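Local coordinates for chitinase (Paenibacillus sp. FPU-7, PDB 5GZT), which probably hydrolyses the beta-1,4 linkages between N-acetylglucosamine units inside chitin and chitodextrin chains, as an endo-acting chitinase of glycosyl hydrolase family 18, at residues Ser695-Asn707 / Ala714-Ser726. Residues are numbered along the deposited sequence; the frame is centred on the assembly and turned at random.
With FMT (formic acid), chain J.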
loop_
_atom_site.group_PDB
_atom_site.type_symbol
_atom_site.label_atom_id
_atom_site.label_comp_id
_atom_site.label_asym_id
_atom_site.label_seq_id
_atom_site.Cartn_x
_atom_site.Cartn_y
_atom_site.Cartn_z
ATOM N N SER B 695 -29.421 14.391 -23.472
ATOM C CA SER B 695 -29.806 15.018 -24.733
ATOM C C SER B 695 -30.037 13.903 -25.767
ATOM O O SER B 695 -29.441 12.797 -25.684
ATOM C CB SER B 695 -28.691 15.906 -25.226
ATOM O OG SER B 695 -27.684 15.058 -25.623
ATOM N N GLY B 696 -30.936 14.198 -26.695
ATOM C CA GLY B 696 -31.192 13.382 -27.834
ATOM C C GLY B 696 -32.516 12.666 -27.698
ATOM O O GLY B 696 -32.890 12.013 -28.634
ATOM N N ILE B 697 -33.249 12.779 -26.573
ATOM C CA ILE B 697 -34.539 12.080 -26.471
ATOM C C ILE B 697 -35.464 12.865 -27.398
ATOM O O ILE B 697 -35.442 14.069 -27.346
ATOM C CB ILE B 697 -35.123 12.172 -25.062
ATOM C CG1 ILE B 697 -34.201 11.499 -23.995
ATOM C CG2 ILE B 697 -36.514 11.586 -25.027
ATOM C CD1 ILE B 697 -34.116 10.012 -24.127
ATOM N N PRO B 698 -36.265 12.211 -28.250
ATOM C CA PRO B 698 -37.067 13.010 -29.249
ATOM C C PRO B 698 -38.044 13.980 -28.648
ATOM O O PRO B 698 -38.488 13.796 -27.529
ATOM C CB PRO B 698 -37.846 11.929 -29.996
ATOM C CG PRO B 698 -36.937 10.713 -29.881
ATOM C CD PRO B 698 -36.400 10.777 -28.504
ATOM N N ALA B 699 -38.399 15.010 -29.411
ATOM C CA ALA B 699 -39.197 16.112 -28.911
ATOM C C ALA B 699 -40.574 15.545 -28.562
ATOM O O ALA B 699 -41.128 14.660 -29.295
ATOM C CB ALA B 699 -39.336 17.213 -29.987
ATOM N N GLY B 700 -41.051 15.936 -27.382
ATOM C CA GLY B 700 -42.385 15.539 -26.940
ATOM C C GLY B 700 -42.353 14.196 -26.193
ATOM O O GLY B 700 -43.398 13.828 -25.638
ATOM N N ILE B 701 -41.182 13.514 -26.116
ATOM C CA ILE B 701 -41.053 12.320 -25.332
ATOM C C ILE B 701 -40.479 12.709 -23.965
ATOM O O ILE B 701 -39.455 13.344 -23.870
ATOM C CB ILE B 701 -40.200 11.260 -25.965
ATOM C CG1 ILE B 701 -40.650 10.813 -27.358
ATOM C CG2 ILE B 701 -40.154 10.038 -25.050
ATOM C CD1 ILE B 701 -42.009 10.226 -27.332
ATOM N N THR B 702 -41.195 12.382 -22.903
ATOM C CA THR B 702 -40.707 12.747 -21.550
ATOM C C THR B 702 -39.794 11.651 -20.937
ATOM O O THR B 702 -39.798 10.510 -21.353
ATOM C CB THR B 702 -41.865 13.059 -20.638
ATOM O OG1 THR B 702 -42.691 11.902 -20.552
ATOM C CG2 THR B 702 -42.647 14.218 -21.258
ATOM N N TYR B 703 -38.944 12.051 -20.017
ATOM C CA TYR B 703 -38.075 11.098 -19.373
ATOM C C TYR B 703 -37.822 11.630 -17.985
ATOM O O TYR B 703 -37.953 12.822 -17.731
ATOM C CB TYR B 703 -36.730 10.992 -20.128
ATOM C CG TYR B 703 -35.988 12.295 -20.190
ATOM C CD1 TYR B 703 -36.205 13.218 -21.234
ATOM C CD2 TYR B 703 -35.059 12.624 -19.241
ATOM C CE1 TYR B 703 -35.521 14.430 -21.289
ATOM C CE2 TYR B 703 -34.363 13.843 -19.298
ATOM C CZ TYR B 703 -34.601 14.697 -20.348
ATOM O OH TYR B 703 -33.958 15.859 -20.386
ATOM N N THR B 704 -37.376 10.745 -17.114
ATOM C CA THR B 704 -36.897 11.150 -15.753
ATOM C C THR B 704 -35.561 10.447 -15.484
ATOM O O THR B 704 -35.196 9.462 -16.228
ATOM C CB THR B 704 -37.902 10.641 -14.707
ATOM O OG1 THR B 704 -38.044 9.239 -14.840
ATOM C CG2 THR B 704 -39.293 11.218 -14.864
ATOM N N VAL B 705 -34.770 10.950 -14.525
ATOM C CA VAL B 705 -33.552 10.283 -14.154
ATOM C C VAL B 705 -33.675 9.919 -12.665
ATOM O O VAL B 705 -34.320 10.637 -11.937
ATOM C CB VAL B 705 -32.312 11.113 -14.389
ATOM C CG1 VAL B 705 -32.273 11.546 -15.840
ATOM C CG2 VAL B 705 -32.321 12.333 -13.482
ATOM N N ALA B 706 -33.082 8.796 -12.256
ATOM C CA ALA B 706 -33.121 8.332 -10.885
ATOM C C ALA B 706 -31.941 7.385 -10.733
ATOM O O ALA B 706 -31.190 7.053 -11.715
ATOM C CB ALA B 706 -34.454 7.613 -10.551
ATOM N N ASN B 707 -31.752 6.944 -9.508
ATOM C CA ASN B 707 -30.770 5.890 -9.225
ATOM C C ASN B 707 -31.412 4.599 -9.676
ATOM O O ASN B 707 -32.521 4.305 -9.273
ATOM C CB ASN B 707 -30.498 5.740 -7.686
ATOM C CG ASN B 707 -29.817 6.961 -7.105
ATOM O OD1 ASN B 707 -28.616 7.005 -6.811
ATOM N ND2 ASN B 707 -30.552 7.934 -6.973
ATOM N N ALA B 714 -25.554 3.436 -10.121
ATOM C CA ALA B 714 -25.885 3.577 -11.542
ATOM C C ALA B 714 -27.044 4.516 -11.721
ATOM O O ALA B 714 -27.963 4.502 -10.959
ATOM C CB ALA B 714 -26.239 2.197 -12.161
ATOM N N VAL B 715 -27.002 5.313 -12.763
ATOM C CA VAL B 715 -28.072 6.139 -13.169
ATOM C C VAL B 715 -29.016 5.374 -14.046
ATOM O O VAL B 715 -28.577 4.666 -14.926
ATOM C CB VAL B 715 -27.512 7.315 -14.036
ATOM C CG1 VAL B 715 -28.647 8.135 -14.651
ATOM C CG2 VAL B 715 -26.677 8.213 -13.158
ATOM N N ALA B 716 -30.310 5.563 -13.814
ATOM C CA ALA B 716 -31.389 5.145 -14.679
ATOM C C ALA B 716 -31.973 6.344 -15.352
ATOM O O ALA B 716 -32.235 7.375 -14.696
ATOM C CB ALA B 716 -32.497 4.482 -13.896
ATOM N N VAL B 717 -32.153 6.233 -16.672
ATOM C CA VAL B 717 -32.877 7.218 -17.431
ATOM C C VAL B 717 -34.107 6.545 -17.873
ATOM O O VAL B 717 -34.028 5.683 -18.748
ATOM C CB VAL B 717 -32.080 7.787 -18.641
ATOM C CG1 VAL B 717 -32.917 8.828 -19.371
ATOM C CG2 VAL B 717 -30.751 8.381 -18.233
ATOM N N TYR B 718 -35.271 6.923 -17.337
ATOM C CA TYR B 718 -36.553 6.282 -17.689
ATOM C C TYR B 718 -37.160 7.063 -18.874
ATOM O O TYR B 718 -37.458 8.268 -18.757
ATOM C CB TYR B 718 -37.529 6.302 -16.492
ATOM C CG TYR B 718 -37.015 5.529 -15.260
ATOM C CD1 TYR B 718 -37.014 4.128 -15.196
ATOM C CD2 TYR B 718 -36.554 6.221 -14.148
ATOM C CE1 TYR B 718 -36.511 3.468 -14.076
ATOM C CE2 TYR B 718 -36.128 5.579 -13.038
ATOM C CZ TYR B 718 -36.069 4.248 -12.988
ATOM O OH TYR B 718 -35.522 3.737 -11.792
ATOM N N VAL B 719 -37.216 6.431 -20.047
ATOM C CA VAL B 719 -37.842 7.048 -21.232
ATOM C C VAL B 719 -39.309 6.632 -21.167
ATOM O O VAL B 719 -39.657 5.448 -21.178
ATOM C CB VAL B 719 -37.169 6.556 -22.525
ATOM C CG1 VAL B 719 -37.859 7.134 -23.746
ATOM C CG2 VAL B 719 -35.705 7.019 -22.526
ATOM N N ASN B 720 -40.168 7.599 -21.118
ATOM C CA ASN B 720 -41.619 7.356 -21.066
ATOM C C ASN B 720 -42.211 6.751 -22.255
ATOM O O ASN B 720 -43.220 5.995 -22.177
ATOM C CB ASN B 720 -42.330 8.640 -20.951
ATOM C CG ASN B 720 -43.090 8.712 -19.717
ATOM O OD1 ASN B 720 -44.158 8.037 -19.607
ATOM N ND2 ASN B 720 -42.553 9.486 -18.720
ATOM N N GLY B 721 -41.674 7.042 -23.424
ATOM C CA GLY B 721 -42.389 6.411 -24.527
ATOM C C GLY B 721 -43.492 7.342 -25.055
ATOM O O GLY B 721 -44.004 8.259 -24.330
ATOM N N GLY B 722 -43.802 7.132 -26.325
ATOM C CA GLY B 722 -44.759 7.975 -26.978
ATOM C C GLY B 722 -44.485 7.953 -28.480
ATOM O O GLY B 722 -43.877 7.001 -28.984
ATOM N N THR B 723 -44.984 8.976 -29.155
ATOM C CA THR B 723 -45.065 8.996 -30.620
ATOM C C THR B 723 -44.064 10.026 -31.076
ATOM O O THR B 723 -44.146 11.160 -30.704
ATOM C CB THR B 723 -46.457 9.406 -31.104
ATOM O OG1 THR B 723 -47.405 8.470 -30.589
ATOM C CG2 THR B 723 -46.532 9.359 -32.769
ATOM N N VAL B 724 -43.056 9.579 -31.804
ATOM C CA VAL B 724 -42.048 10.495 -32.316
ATOM C C VAL B 724 -42.696 11.170 -33.536
ATOM O O VAL B 724 -43.447 10.500 -34.278
ATOM C CB VAL B 724 -40.798 9.668 -32.692
ATOM C CG1 VAL B 724 -39.735 10.518 -33.322
ATOM C CG2 VAL B 724 -40.255 8.905 -31.441
ATOM N N ALA B 725 -42.331 12.416 -33.792
ATOM C CA ALA B 725 -43.024 13.314 -34.731
ATOM C C ALA B 725 -42.889 12.862 -36.214
ATOM O O ALA B 725 -43.805 13.044 -36.981
ATOM C CB ALA B 725 -42.553 14.779 -34.545
ATOM N N SER B 726 -41.787 12.213 -36.561
ATOM C CA SER B 726 -41.549 11.722 -37.917
ATOM C C SER B 726 -40.857 10.355 -37.823
ATOM O O SER B 726 -40.346 9.950 -36.701
ATOM C CB SER B 726 -40.739 12.802 -38.660
ATOM O OG SER B 726 -39.429 12.874 -38.210
HETATM C C FMT J . -31.759 17.492 -19.051
HETATM O O1 FMT J . -31.854 16.290 -18.675
HETATM O O2 FMT J . -31.230 18.517 -18.304
HETATM O O HOH W 1 -40.576 13.740 -31.623
HETATM O O HOH W 2 -43.424 13.169 -28.965
HETATM O O HOH W 3 -43.597 10.610 -23.358
#
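Thr-704 with Tyr-718, and Ala-706 with Ala-716, each exchange a pair of backbone hydrogen bonds, joining strands 703-707 and 714-719 as antiparallel neighbours (155° between directions); Asn-720 N to Thr-702 O (2.9 Å) continues the pairing. The Tyr-718 ring lies along its neighbour strand: Ala-706 CB meets CE2 at the ring edge, in plane (3.6 Å), and Thr-704 OG1 sits 3.4 Å from CD2, while Ala-716 CB rests over one ring face. The small Ala-706 and Ala-716 thus leave room for a broad ring on this partly exposed face. The other face carries Tyr-703, Val-705, Val-717 and Val-719, beta-branched valines suiting extended backbone and an apolar interior; Val-694 of strand 692-695 packs against the first three. With chi1 at 60°, Tyr-703 CG stands between its backbone N and carbonyl carbon, and the ring leads away from the hairpin to donate from OH to O1 (2.7 Å) of a formic acid, probably from the crystallisation liquor, that also bonds Val-694 N. Ahead of strand 703-707, the type II turn Pro-698 to Ile-701 brings Ile-701 CD1 to 3.6 Å from Gly-722 CA, an approach the bare glycine backbone permits. Water 2 bridges Ala-699 O and Thr-723 O. This beta hairpin, completed by strand 668-678 into a three-stranded antiparallel sheet, packs its valine face on the four-stranded sheet containing 692-695, the sandwich arrangement characteristic of an immunoglobulin-like domain.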